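KmHsv2 (Kluyveromyces marxianus, PDB 3VU4) probably binds phosphoinositides at membranes as a PROPPIN-family beta-propeller related to the autophagy protein Atg18. Local coordinates at residues Q31-L36 and V64-R69; M209-S214 and M246-D251; R307-A312 and V321-T326; T326-T331 and R350-I355. All coordinates share one frame; numbering follows the deposited sequence.

Contact 1 of 4, residues Q31-L36 and V64-R69; sequences QSCLIL and VRMLHR. With SO4 (sulfate ion), chain I.
Ile-35 and Val-64 meet obliquely, branch against branch. With CG1 anti to its backbone N (chi1 -178°), Ile-35 sends its longer arm across the gap, and CD1 ends 3.3 Å from Val-64 CG2; its shorter CG2 arm lies against Val-64 CG1 at 4.0 Å. An alanine here keeps CB but neither arm, and would probably leave both Val-64 methyls facing a gap. Next along the seam, Met-66 SD lies 3.8 Å from Cys-33 CB, and the bend at chi3 (-80°) folds CE back to the same carbon. No hydrogen bond joins the segments; they belong to two adjacent blades of the propeller: strand 33-37 is second in one four-stranded sheet and strand 63-66 is the first of the next. At the exposed end of the seam, Arg-69 runs extended from CG to NE and turns one guanidinium face to Cys-33 SG, which sits 3.1 Å above the plane, off centre. Asn-46 takes a hydrogen bond from Arg-69 NH2, while Ser-32 OG, close by, is bonded to Asp-30. His-68, pointing away from strand 33-36, gives a fairly straight bond (159°) from NE2 to sulfate O3, 2.8 Å away at the ring edge; Arg-110 N binds the same ion.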
loop_
_atom_site.group_PDB
_atom_site.type_symbol
_atom_site.label_atom_id
_atom_site.label_comp_id
_atom_site.label_asym_id
_atom_site.label_seq_id
_atom_site.Cartn_x
_atom_site.Cartn_y
_atom_site.Cartn_z
ATOM N N GLN A 31 -4.629 -6.351 -4.790
ATOM C CA GLN A 31 -4.388 -7.124 -3.570
ATOM C C GLN A 31 -4.985 -8.521 -3.546
ATOM O O GLN A 31 -5.514 -8.947 -2.523
ATOM C CB GLN A 31 -4.897 -6.384 -2.339
ATOM C CG GLN A 31 -4.009 -5.281 -1.861
ATOM C CD GLN A 31 -4.328 -3.973 -2.509
ATOM O OE1 GLN A 31 -3.708 -2.955 -2.203
ATOM N NE2 GLN A 31 -5.307 -3.979 -3.406
ATOM N N SER A 32 -4.912 -9.234 -4.659
ATOM C CA SER A 32 -5.438 -10.587 -4.692
ATOM C C SER A 32 -4.245 -11.533 -4.743
ATOM O O SER A 32 -4.374 -12.741 -4.538
ATOM C CB SER A 32 -6.346 -10.776 -5.912
ATOM O OG SER A 32 -5.688 -10.413 -7.113
ATOM N N CYS A 33 -3.074 -10.957 -5.005
ATOM C CA CYS A 33 -1.830 -11.717 -5.081
ATOM C C CYS A 33 -0.678 -10.987 -4.416
ATOM O O CYS A 33 -0.684 -9.758 -4.287
ATOM C CB CYS A 33 -1.439 -11.980 -6.538
ATOM S SG CYS A 33 -2.539 -13.069 -7.438
ATOM N N LEU A 34 0.319 -11.767 -4.009
ATOM C CA LEU A 34 1.524 -11.246 -3.381
ATOM C C LEU A 34 2.703 -11.863 -4.108
ATOM O O LEU A 34 2.713 -13.065 -4.362
ATOM C CB LEU A 34 1.593 -11.650 -1.904
ATOM C CG LEU A 34 2.931 -11.396 -1.192
ATOM C CD1 LEU A 34 3.093 -9.910 -0.876
ATOM C CD2 LEU A 34 2.977 -12.213 0.084
ATOM N N ILE A 35 3.680 -11.043 -4.475
ATOM C CA ILE A 35 4.864 -11.577 -5.123
ATOM C C ILE A 35 5.989 -11.356 -4.140
ATOM O O ILE A 35 6.037 -10.339 -3.441
ATOM C CB ILE A 35 5.190 -10.897 -6.470
ATOM C CG1 ILE A 35 6.428 -11.567 -7.074
ATOM C CG2 ILE A 35 5.449 -9.418 -6.290
ATOM C CD1 ILE A 35 6.500 -11.468 -8.583
ATOM N N LEU A 36 6.897 -12.316 -4.080
ATOM C CA LEU A 36 7.983 -12.228 -3.130
ATOM C C LEU A 36 9.290 -12.778 -3.697
ATOM O O LEU A 36 9.284 -13.680 -4.533
ATOM C CB LEU A 36 7.517 -12.951 -1.858
ATOM C CG LEU A 36 8.277 -13.916 -0.967
ATOM C CD1 LEU A 36 7.319 -14.321 0.155
ATOM C CD2 LEU A 36 8.728 -15.148 -1.739
ATOM N N VAL A 64 10.879 -6.780 -6.623
ATOM C CA VAL A 64 9.987 -7.531 -7.486
ATOM C C VAL A 64 8.548 -6.978 -7.490
ATOM O O VAL A 64 8.007 -6.602 -6.451
ATOM C CB VAL A 64 10.013 -9.031 -7.063
ATOM C CG1 VAL A 64 9.405 -9.203 -5.669
ATOM C CG2 VAL A 64 9.299 -9.880 -8.088
ATOM N N ARG A 65 7.947 -6.922 -8.677
ATOM C CA ARG A 65 6.582 -6.411 -8.853
ATOM C C ARG A 65 5.815 -7.281 -9.839
ATOM O O ARG A 65 6.416 -7.992 -10.651
ATOM C CB ARG A 65 6.613 -4.986 -9.413
ATOM C CG ARG A 65 7.321 -3.966 -8.548
ATOM C CD ARG A 65 6.474 -3.559 -7.369
ATOM N NE ARG A 65 7.135 -2.523 -6.590
ATOM C CZ ARG A 65 7.993 -2.763 -5.607
ATOM N NH1 ARG A 65 8.285 -4.015 -5.272
ATOM N NH2 ARG A 65 8.581 -1.749 -4.981
ATOM N N MET A 66 4.490 -7.238 -9.774
ATOM C CA MET A 66 3.698 -8.004 -10.723
ATOM C C MET A 66 2.578 -7.144 -11.309
ATOM O O MET A 66 2.173 -6.142 -10.715
ATOM C CB MET A 66 3.150 -9.283 -10.077
ATOM C CG MET A 66 1.974 -9.129 -9.147
ATOM S SD MET A 66 1.594 -10.730 -8.360
ATOM C CE MET A 66 0.675 -11.566 -9.675
ATOM N N LEU A 67 2.107 -7.515 -12.496
ATOM C CA LEU A 67 1.044 -6.767 -13.157
ATOM C C LEU A 67 -0.262 -7.544 -13.139
ATOM O O LEU A 67 -0.433 -8.495 -13.895
ATOM C CB LEU A 67 1.424 -6.455 -14.605
ATOM C CG LEU A 67 0.326 -5.740 -15.404
ATOM C CD1 LEU A 67 0.071 -4.353 -14.818
ATOM C CD2 LEU A 67 0.746 -5.631 -16.859
ATOM N N HIS A 68 -1.178 -7.131 -12.272
ATOM C CA HIS A 68 -2.475 -7.785 -12.150
ATOM C C HIS A 68 -2.305 -9.288 -11.967
ATOM O O HIS A 68 -1.725 -9.736 -10.974
ATOM C CB HIS A 68 -3.318 -7.486 -13.386
ATOM C CG HIS A 68 -3.553 -6.023 -13.594
ATOM N ND1 HIS A 68 -4.123 -5.224 -12.629
ATOM C CD2 HIS A 68 -3.261 -5.209 -14.635
ATOM C CE1 HIS A 68 -4.172 -3.979 -13.065
ATOM N NE2 HIS A 68 -3.656 -3.940 -14.278
ATOM N N ARG A 69 -2.813 -10.062 -12.917
ATOM C CA ARG A 69 -2.691 -11.508 -12.849
ATOM C C ARG A 69 -2.095 -12.027 -14.145
ATOM O O ARG A 69 -2.218 -13.208 -14.469
ATOM C CB ARG A 69 -4.056 -12.148 -12.597
ATOM C CG ARG A 69 -4.473 -12.159 -11.129
ATOM C CD ARG A 69 -5.893 -12.688 -10.958
ATOM N NE ARG A 69 -6.226 -12.974 -9.564
ATOM C CZ ARG A 69 -5.642 -13.921 -8.831
ATOM N NH1 ARG A 69 -4.685 -14.681 -9.352
ATOM N NH2 ARG A 69 -6.021 -14.115 -7.573
HETATM S S SO4 I . -4.537 -0.595 -15.826
HETATM O O1 SO4 I . -4.856 -1.097 -17.175
HETATM O O2 SO4 I . -5.698 -0.798 -14.941
HETATM O O3 SO4 I . -3.386 -1.333 -15.282
HETATM O O4 SO4 I . -4.211 0.840 -15.903
#

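Contact 2 of 4, residues M209-S214 and M246-D251; sequences MVATCS and MKWSTD. With SO4 (sulfate ion), chain E.
The indole of Trp-248 presents an edge to strand 209-214, with the backbone N of Ala-211 in the ring plane, 3.9 Å from CZ2. Ala-211 CB approaches the same part of the ring obliquely, 3.7 Å from CZ2. Farther round the benzo ring comes Met-209, crossing the tryptophan at about a right angle. Its chain bends at the last torsion (chi3 -67°), bringing CE to 3.6 Å from Trp-248 CZ3, with SD 5.2 Å from the centroid of the six-membered ring: an oblique Met-aromatic contact. At the other end the methyl of Met-246 makes the contact: CE lies 3.7 Å from Ala-211 O and 4.1 Å from Cys-213 SG. These strands belong to adjacent propeller blades, 209-214 second in its sheet and 243-248 first in the next; Leu-255 of that next blade packs on Ala-211, Met-246 and Trp-248. Ser-214 OG donates to a sulfate that His-194, Thr-195, Asn-196 and Arg-221 also bind, a site consistent with recognition of a phosphate group. Between the segments themselves no hydrogen bond forms, and the indole NE1 is satisfied by Arg-202 O, so the blades are held here by methyl, sulfur and aromatic surface.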
loop_
_atom_site.group_PDB
_atom_site.type_symbol
_atom_site.label_atom_id
_atom_site.label_comp_id
_atom_site.label_asym_id
_atom_site.label_seq_id
_atom_site.Cartn_x
_atom_site.Cartn_y
_atom_site.Cartn_z
ATOM N N MET A 209 -9.535 9.339 -3.366
ATOM C CA MET A 209 -9.043 9.889 -2.103
ATOM C C MET A 209 -7.604 9.452 -1.859
ATOM O O MET A 209 -7.164 8.409 -2.352
ATOM C CB MET A 209 -9.917 9.442 -0.926
ATOM C CG MET A 209 -11.313 10.052 -0.914
ATOM S SD MET A 209 -12.225 9.688 0.607
ATOM C CE MET A 209 -12.485 7.846 0.462
ATOM N N VAL A 210 -6.861 10.256 -1.115
ATOM C CA VAL A 210 -5.483 9.906 -0.803
ATOM C C VAL A 210 -5.226 10.182 0.674
ATOM O O VAL A 210 -5.547 11.259 1.167
ATOM C CB VAL A 210 -4.483 10.699 -1.667
ATOM C CG1 VAL A 210 -4.651 12.197 -1.440
ATOM C CG2 VAL A 210 -3.072 10.252 -1.347
ATOM N N ALA A 211 -4.677 9.197 1.384
ATOM C CA ALA A 211 -4.391 9.362 2.807
ATOM C C ALA A 211 -2.914 9.690 2.989
ATOM O O ALA A 211 -2.048 9.101 2.326
ATOM C CB ALA A 211 -4.745 8.084 3.571
ATOM N N THR A 212 -2.626 10.637 3.873
ATOM C CA THR A 212 -1.243 11.032 4.121
ATOM C C THR A 212 -0.920 11.079 5.606
ATOM O O THR A 212 -1.801 11.179 6.460
ATOM C CB THR A 212 -0.924 12.437 3.526
ATOM O OG1 THR A 212 -1.589 13.454 4.288
ATOM C CG2 THR A 212 -1.387 12.523 2.085
ATOM N N CYS A 213 0.359 10.994 5.911
ATOM C CA CYS A 213 0.801 11.076 7.289
ATOM C C CYS A 213 2.250 11.493 7.257
ATOM O O CYS A 213 2.974 11.142 6.325
ATOM C CB CYS A 213 0.652 9.734 7.999
ATOM S SG CYS A 213 1.768 8.481 7.417
ATOM N N SER A 214 2.667 12.270 8.248
ATOM C CA SER A 214 4.047 12.712 8.302
ATOM C C SER A 214 4.867 11.845 9.242
ATOM O O SER A 214 4.347 10.921 9.864
ATOM C CB SER A 214 4.140 14.170 8.743
ATOM O OG SER A 214 3.690 14.351 10.054
ATOM N N MET A 246 0.019 1.634 5.795
ATOM C CA MET A 246 -1.321 2.192 5.863
ATOM C C MET A 246 -2.031 1.760 4.593
ATOM O O MET A 246 -1.543 2.013 3.494
ATOM C CB MET A 246 -1.202 3.710 5.954
ATOM C CG MET A 246 -2.473 4.470 5.801
ATOM S SD MET A 246 -2.226 6.143 6.416
ATOM C CE MET A 246 -1.204 6.850 5.120
ATOM N N LYS A 247 -3.169 1.089 4.755
ATOM C CA LYS A 247 -3.949 0.576 3.627
ATOM C C LYS A 247 -5.466 0.814 3.790
ATOM O O LYS A 247 -5.978 0.894 4.913
ATOM C CB LYS A 247 -3.648 -0.910 3.469
ATOM C CG LYS A 247 -2.813 -1.273 2.262
ATOM C CD LYS A 247 -1.604 -0.380 2.090
ATOM C CE LYS A 247 -0.694 -0.904 0.987
ATOM N NZ LYS A 247 -0.072 -2.228 1.322
ATOM N N TRP A 248 -6.168 0.925 2.661
ATOM C CA TRP A 248 -7.617 1.194 2.627
ATOM C C TRP A 248 -8.474 -0.056 2.452
ATOM O O TRP A 248 -8.099 -0.967 1.715
ATOM C CB TRP A 248 -7.964 2.124 1.459
ATOM C CG TRP A 248 -7.488 3.562 1.534
ATOM C CD1 TRP A 248 -6.255 4.048 1.186
ATOM C CD2 TRP A 248 -8.291 4.707 1.859
ATOM N NE1 TRP A 248 -6.245 5.421 1.261
ATOM C CE2 TRP A 248 -7.480 5.854 1.674
ATOM C CE3 TRP A 248 -9.617 4.873 2.289
ATOM C CZ2 TRP A 248 -7.957 7.157 1.893
ATOM C CZ3 TRP A 248 -10.092 6.163 2.511
ATOM C CH2 TRP A 248 -9.260 7.291 2.314
ATOM N N SER A 249 -9.635 -0.103 3.098
ATOM C CA SER A 249 -10.508 -1.265 2.924
ATOM C C SER A 249 -11.055 -1.179 1.496
ATOM O O SER A 249 -11.067 -0.109 0.892
ATOM C CB SER A 249 -11.640 -1.272 3.958
ATOM O OG SER A 249 -12.422 -0.094 3.887
ATOM N N THR A 250 -11.499 -2.305 0.955
ATOM C CA THR A 250 -11.976 -2.350 -0.426
ATOM C C THR A 250 -13.052 -1.349 -0.862
ATOM O O THR A 250 -13.048 -0.915 -2.013
ATOM C CB THR A 250 -12.404 -3.780 -0.797
ATOM O OG1 THR A 250 -13.399 -4.245 0.121
ATOM C CG2 THR A 250 -11.201 -4.707 -0.734
ATOM N N ASP A 251 -13.959 -0.967 0.033
ATOM C CA ASP A 251 -14.991 0.013 -0.326
ATOM C C ASP A 251 -14.575 1.450 0.034
ATOM O O ASP A 251 -15.345 2.396 -0.164
ATOM C CB ASP A 251 -16.316 -0.322 0.366
ATOM C CG ASP A 251 -16.201 -0.318 1.879
ATOM O OD1 ASP A 251 -15.157 0.123 2.417
ATOM O OD2 ASP A 251 -17.162 -0.754 2.538
HETATM S S SO4 E . 2.097 17.870 10.523
HETATM O O1 SO4 E . 1.297 18.628 9.543
HETATM O O2 SO4 E . 1.396 16.612 10.837
HETATM O O3 SO4 E . 3.427 17.551 9.968
HETATM O O4 SO4 E . 2.274 18.693 11.734
#

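Contact 3 of 4, residues R307-A312 and V321-T326; sequences RGCKIA and VVWPHT
Cys-309 lies over one face of the Trp-323 indole. Its CB stands 3.5 Å above the ring plane, offset toward the rim, in a CH-pi contact. The sulfur, set between the backbone N and the carbonyl carbon (chi1 67°), continues along the benzo ring to 3.9 Å from CZ3. Val-321 CG1 lies over the same face, also toward the rim of the ring. An alanine in place of Trp-323 would probably leave Cys-309 and Val-321 CG1 beside a gap, and Glu-330 OE1 without the indole N-H that bonds to it. Backbone pairing fixes the register behind these side chains. Lys-310 and Val-322 form an antiparallel hydrogen-bonded pair, the bond from Val-322 N to Lys-310 O (2.9 Å) being the shorter; Ile-311 and Val-321 follow as a non-hydrogen-bonded pair, with Ile-311 CG2 3.7 Å from Val-321 CG2. At the open end, the guanidinium of Arg-307 lies flat on the backbone of His-325, whose CA is 3.7 Å from the plane and over its centre. A water there takes the N-H of Arg-307, gives a hydrogen to Gly-308 O, and accepts a weak hydrogen bond from His-325 N. Asp-303 holds His-325 NE2. Strands 310-313 and 318-323 form a hairpin at the inner side of the last propeller blade, where Cys-309 and Ile-311 pack on strand 254-259, and Lys-310, with its cation-pi contact to Tyr-25, and Val-322 on strand 24-27.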
loop_
_atom_site.group_PDB
_atom_site.type_symbol
_atom_site.label_atom_id
_atom_site.label_comp_id
_atom_site.label_asym_id
_atom_site.label_seq_id
_atom_site.Cartn_x
_atom_site.Cartn_y
_atom_site.Cartn_z
ATOM N N ARG A 307 11.211 -7.360 11.167
ATOM C CA ARG A 307 11.856 -6.404 10.285
ATOM C C ARG A 307 10.788 -5.338 10.065
ATOM O O ARG A 307 10.890 -4.216 10.577
ATOM C CB ARG A 307 12.234 -7.061 8.958
ATOM C CG ARG A 307 13.344 -8.091 9.080
ATOM C CD ARG A 307 13.640 -8.715 7.730
ATOM N NE ARG A 307 14.272 -10.023 7.873
ATOM C CZ ARG A 307 14.268 -10.962 6.929
ATOM N NH1 ARG A 307 13.664 -10.733 5.764
ATOM N NH2 ARG A 307 14.853 -12.135 7.156
ATOM N N GLY A 308 9.753 -5.708 9.324
ATOM C CA GLY A 308 8.658 -4.793 9.074
ATOM C C GLY A 308 7.475 -5.623 8.638
ATOM O O GLY A 308 7.362 -6.784 9.034
ATOM N N CYS A 309 6.587 -5.043 7.840
ATOM C CA CYS A 309 5.443 -5.784 7.334
ATOM C C CYS A 309 4.690 -4.934 6.337
ATOM O O CYS A 309 4.992 -3.750 6.166
ATOM C CB CYS A 309 4.498 -6.210 8.473
ATOM S SG CYS A 309 3.620 -4.873 9.352
ATOM N N LYS A 310 3.726 -5.560 5.668
ATOM C CA LYS A 310 2.874 -4.888 4.691
ATOM C C LYS A 310 1.489 -5.439 4.911
ATOM O O LYS A 310 1.331 -6.634 5.161
ATOM C CB LYS A 310 3.334 -5.170 3.255
ATOM C CG LYS A 310 4.634 -4.475 2.934
ATOM C CD LYS A 310 4.991 -4.482 1.466
ATOM C CE LYS A 310 6.302 -3.724 1.287
ATOM N NZ LYS A 310 6.789 -3.691 -0.113
ATOM N N ILE A 311 0.487 -4.574 4.844
ATOM C CA ILE A 311 -0.879 -5.022 5.053
ATOM C C ILE A 311 -1.720 -4.794 3.809
ATOM O O ILE A 311 -1.341 -4.039 2.912
ATOM C CB ILE A 311 -1.508 -4.310 6.275
ATOM C CG1 ILE A 311 -1.707 -2.823 5.999
ATOM C CG2 ILE A 311 -0.571 -4.437 7.480
ATOM C CD1 ILE A 311 -2.088 -2.024 7.233
ATOM N N ALA A 312 -2.855 -5.472 3.747
ATOM C CA ALA A 312 -3.744 -5.332 2.606
ATOM C C ALA A 312 -5.131 -5.826 2.971
ATOM O O ALA A 312 -5.290 -6.914 3.534
ATOM C CB ALA A 312 -3.201 -6.116 1.418
ATOM N N VAL A 321 -1.795 -9.430 6.957
ATOM C CA VAL A 321 -0.542 -8.819 7.354
ATOM C C VAL A 321 0.520 -9.834 6.964
ATOM O O VAL A 321 0.406 -11.024 7.291
ATOM C CB VAL A 321 -0.501 -8.563 8.865
ATOM C CG1 VAL A 321 0.890 -8.077 9.273
ATOM C CG2 VAL A 321 -1.561 -7.520 9.238
ATOM N N VAL A 322 1.519 -9.377 6.221
ATOM C CA VAL A 322 2.591 -10.259 5.796
ATOM C C VAL A 322 3.898 -9.868 6.483
ATOM O O VAL A 322 4.339 -8.712 6.410
ATOM C CB VAL A 322 2.773 -10.207 4.272
ATOM C CG1 VAL A 322 3.864 -11.197 3.831
ATOM C CG2 VAL A 322 1.459 -10.529 3.604
ATOM N N TRP A 323 4.497 -10.839 7.167
ATOM C CA TRP A 323 5.753 -10.621 7.868
ATOM C C TRP A 323 6.871 -11.240 7.036
ATOM O O TRP A 323 6.980 -12.465 6.958
ATOM C CB TRP A 323 5.705 -11.282 9.242
ATOM C CG TRP A 323 4.561 -10.834 10.091
ATOM C CD1 TRP A 323 3.367 -11.488 10.287
ATOM C CD2 TRP A 323 4.495 -9.632 10.872
ATOM N NE1 TRP A 323 2.571 -10.762 11.146
ATOM C CE2 TRP A 323 3.235 -9.623 11.517
ATOM C CE3 TRP A 323 5.377 -8.561 11.084
ATOM C CZ2 TRP A 323 2.840 -8.585 12.368
ATOM C CZ3 TRP A 323 4.980 -7.527 11.929
ATOM C CH2 TRP A 323 3.721 -7.549 12.560
ATOM N N PRO A 324 7.714 -10.409 6.401
ATOM C CA PRO A 324 8.802 -10.956 5.580
ATOM C C PRO A 324 9.801 -11.858 6.300
ATOM O O PRO A 324 10.255 -12.838 5.714
ATOM C CB PRO A 324 9.455 -9.706 4.972
ATOM C CG PRO A 324 9.193 -8.655 5.992
ATOM C CD PRO A 324 7.760 -8.936 6.418
ATOM N N HIS A 325 10.118 -11.558 7.561
ATOM C CA HIS A 325 11.088 -12.350 8.331
ATOM C C HIS A 325 10.686 -13.794 8.682
ATOM O O HIS A 325 11.550 -14.650 8.843
ATOM C CB HIS A 325 11.500 -11.604 9.613
ATOM C CG HIS A 325 10.532 -11.751 10.747
ATOM N ND1 HIS A 325 9.206 -11.381 10.654
ATOM C CD2 HIS A 325 10.703 -12.218 12.007
ATOM C CE1 HIS A 325 8.603 -11.614 11.807
ATOM N NE2 HIS A 325 9.489 -12.122 12.646
ATOM N N THR A 326 9.401 -14.084 8.820
ATOM C CA THR A 326 9.006 -15.462 9.106
ATOM C C THR A 326 8.168 -15.965 7.942
ATOM O O THR A 326 7.657 -17.080 7.976
ATOM C CB THR A 326 8.158 -15.586 10.397
ATOM O OG1 THR A 326 6.954 -14.817 10.266
ATOM C CG2 THR A 326 8.947 -15.098 11.607
HETATM O O HOH W 1 9.543 -8.864 9.432
#

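Contact 4 of 4, residues T326-T331 and R350-I355; sequences TRMIET and REQLMI
Arg-350 reaches Glu-330 by leaving its backbone N with CG anti (chi1 161°) and then folding at chi2 and chi3, which turns the guanidinium back beside the carboxylate. The two side chains run side by side, but their flat ends are nearly perpendicular. Arg-350 NH1 and Glu-330 OE2, 2.7 Å apart, form a salt bridge, with the oxygen in the guanidinium plane and the nitrogen well above that of the carboxylate. The bend of Arg-327 at chi3 (-63°) turns its guanidinium across the Ile-355 side chain, whose CG1 lies over one face, while NH2 makes a weak bond to Leu-353 O. Arg-327 and Met-328 both face Trp-323, a G1 beta bulge toward strand 318-323; on the other side Met-328 pairs with Gln-352 in the ladder of strands 328-337 and 342-352. Leu-353 N bonds to Arg-327 O at 2.7 Å, and Ile-329 and Glu-351 bond in both directions. Gln-352 NE2 adds a bond to Thr-326 O, 3.3 Å long. On the other face, Ile-329 CG2 touches Leu-353 CD2 at 3.9 Å, and a water joins Ile-329 O, Thr-331 OG1 and Glu-351 OE2. With OE1 committed to Trp-323 and OE2 to Arg-350, the buried carboxylate of Glu-330 would probably stay ionised.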
loop_
_atom_site.group_PDB
_atom_site.type_symbol
_atom_site.label_atom_id
_atom_site.label_comp_id
_atom_site.label_asym_id
_atom_site.label_seq_id
_atom_site.Cartn_x
_atom_site.Cartn_y
_atom_site.Cartn_z
ATOM N N THR A 326 9.401 -14.084 8.820
ATOM C CA THR A 326 9.006 -15.462 9.106
ATOM C C THR A 326 8.168 -15.965 7.942
ATOM O O THR A 326 7.657 -17.080 7.976
ATOM C CB THR A 326 8.158 -15.586 10.397
ATOM O OG1 THR A 326 6.954 -14.817 10.266
ATOM C CG2 THR A 326 8.947 -15.098 11.607
ATOM N N ARG A 327 8.052 -15.129 6.910
ATOM C CA ARG A 327 7.257 -15.429 5.721
ATOM C C ARG A 327 5.882 -15.941 6.112
ATOM O O ARG A 327 5.365 -16.904 5.535
ATOM C CB ARG A 327 7.964 -16.445 4.819
ATOM C CG ARG A 327 8.894 -15.801 3.808
ATOM C CD ARG A 327 9.553 -16.816 2.880
ATOM N NE ARG A 327 10.418 -17.753 3.600
ATOM C CZ ARG A 327 10.072 -19.000 3.927
ATOM N NH1 ARG A 327 10.926 -19.776 4.584
ATOM N NH2 ARG A 327 8.876 -19.477 3.584
ATOM N N MET A 328 5.290 -15.281 7.103
ATOM C CA MET A 328 3.968 -15.651 7.581
ATOM C C MET A 328 2.896 -14.639 7.193
ATOM O O MET A 328 3.160 -13.437 7.110
ATOM C CB MET A 328 4.006 -15.835 9.092
ATOM C CG MET A 328 3.812 -17.282 9.456
ATOM S SD MET A 328 4.335 -17.708 11.094
ATOM C CE MET A 328 6.029 -18.160 10.799
ATOM N N ILE A 329 1.695 -15.132 6.918
ATOM C CA ILE A 329 0.602 -14.246 6.558
ATOM C C ILE A 329 -0.602 -14.504 7.455
ATOM O O ILE A 329 -1.160 -15.604 7.499
ATOM C CB ILE A 329 0.210 -14.386 5.063
ATOM C CG1 ILE A 329 -0.952 -13.444 4.753
ATOM C CG2 ILE A 329 -0.148 -15.826 4.729
ATOM C CD1 ILE A 329 -1.262 -13.309 3.285
ATOM N N GLU A 330 -0.977 -13.464 8.186
ATOM C CA GLU A 330 -2.092 -13.517 9.118
ATOM C C GLU A 330 -3.317 -12.782 8.587
ATOM O O GLU A 330 -3.209 -11.678 8.062
ATOM C CB GLU A 330 -1.644 -12.919 10.452
ATOM C CG GLU A 330 -0.847 -13.895 11.294
ATOM C CD GLU A 330 0.292 -13.249 12.032
ATOM O OE1 GLU A 330 0.182 -12.060 12.378
ATOM O OE2 GLU A 330 1.297 -13.944 12.283
ATOM N N THR A 331 -4.482 -13.401 8.732
ATOM C CA THR A 331 -5.730 -12.819 8.266
ATOM C C THR A 331 -6.535 -12.308 9.454
ATOM O O THR A 331 -6.849 -13.069 10.372
ATOM C CB THR A 331 -6.544 -13.865 7.495
ATOM O OG1 THR A 331 -5.782 -14.305 6.367
ATOM C CG2 THR A 331 -7.859 -13.286 7.013
ATOM N N ARG A 350 -3.425 -17.885 10.706
ATOM C CA ARG A 350 -1.986 -17.701 10.741
ATOM C C ARG A 350 -1.406 -18.859 9.947
ATOM O O ARG A 350 -1.499 -20.012 10.362
ATOM C CB ARG A 350 -1.437 -17.739 12.170
ATOM C CG ARG A 350 0.073 -18.016 12.230
ATOM C CD ARG A 350 0.793 -16.980 13.071
ATOM N NE ARG A 350 0.251 -16.977 14.420
ATOM C CZ ARG A 350 0.158 -15.908 15.196
ATOM N NH1 ARG A 350 0.573 -14.729 14.772
ATOM N NH2 ARG A 350 -0.370 -16.027 16.400
ATOM N N GLU A 351 -0.849 -18.555 8.784
ATOM C CA GLU A 351 -0.238 -19.584 7.957
ATOM C C GLU A 351 1.072 -19.091 7.398
ATOM O O GLU A 351 1.372 -17.901 7.457
ATOM C CB GLU A 351 -1.175 -20.024 6.834
ATOM C CG GLU A 351 -1.789 -18.919 6.018
ATOM C CD GLU A 351 -3.093 -19.372 5.386
ATOM O OE1 GLU A 351 -3.085 -20.418 4.698
ATOM O OE2 GLU A 351 -4.125 -18.690 5.585
ATOM N N GLN A 352 1.870 -20.012 6.882
ATOM C CA GLN A 352 3.158 -19.634 6.339
ATOM C C GLN A 352 3.192 -19.730 4.835
ATOM O O GLN A 352 2.598 -20.629 4.249
ATOM C CB GLN A 352 4.278 -20.506 6.906
ATOM C CG GLN A 352 5.650 -20.001 6.489
ATOM C CD GLN A 352 6.770 -20.875 6.981
ATOM O OE1 GLN A 352 6.930 -22.016 6.536
ATOM N NE2 GLN A 352 7.555 -20.350 7.913
ATOM N N LEU A 353 3.888 -18.785 4.219
ATOM C CA LEU A 353 4.037 -18.768 2.777
ATOM C C LEU A 353 5.123 -19.788 2.420
ATOM O O LEU A 353 6.299 -19.601 2.728
ATOM C CB LEU A 353 4.407 -17.356 2.321
ATOM C CG LEU A 353 3.260 -16.373 2.568
ATOM C CD1 LEU A 353 3.681 -14.966 2.231
ATOM C CD2 LEU A 353 2.066 -16.781 1.725
ATOM N N MET A 354 4.700 -20.875 1.785
ATOM C CA MET A 354 5.584 -21.967 1.394
ATOM C C MET A 354 6.570 -21.628 0.280
ATOM O O MET A 354 6.195 -21.034 -0.733
ATOM C CB MET A 354 4.738 -23.167 0.964
ATOM C CG MET A 354 4.910 -24.404 1.828
ATOM S SD MET A 354 4.522 -24.161 3.587
ATOM C CE MET A 354 6.157 -23.714 4.232
ATOM N N ILE A 355 7.831 -22.012 0.470
ATOM C CA ILE A 355 8.866 -21.770 -0.534
ATOM C C ILE A 355 9.257 -23.083 -1.209
ATOM O O ILE A 355 9.579 -24.023 -0.450
ATOM C CB ILE A 355 10.136 -21.151 0.088
ATOM C CG1 ILE A 355 9.822 -19.763 0.642
ATOM C CG2 ILE A 355 11.244 -21.080 -0.954
ATOM C CD1 ILE A 355 9.241 -18.808 -0.376
HETATM O O HOH W 2 -3.718 -16.179 6.891
#

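In the fold
The four contacts follow one another along the chain in a propeller of seven four-stranded antiparallel blades. Contacts 1 and 2 each join neighbouring blades, with centres about 19 Å apart; contacts 3 and 4 lie within the last blade, centres about 9 Å apart, sharing Thr-326 and the pairing of strands 318-323 and 328-337. Contact 1 packs on both: Leu-34 meets Val-322 of contact 3 and Leu-353 of contact 4, while Leu-36 meets Ile-355. Side-chain packing thus helps to close the ring between the first and last blades. Contact 2 reaches contact 3 through Lys-247 NZ, probably hydrogen-bonded to Ile-311 O, but stays about 11 Å from contact 4 at the nearest atoms.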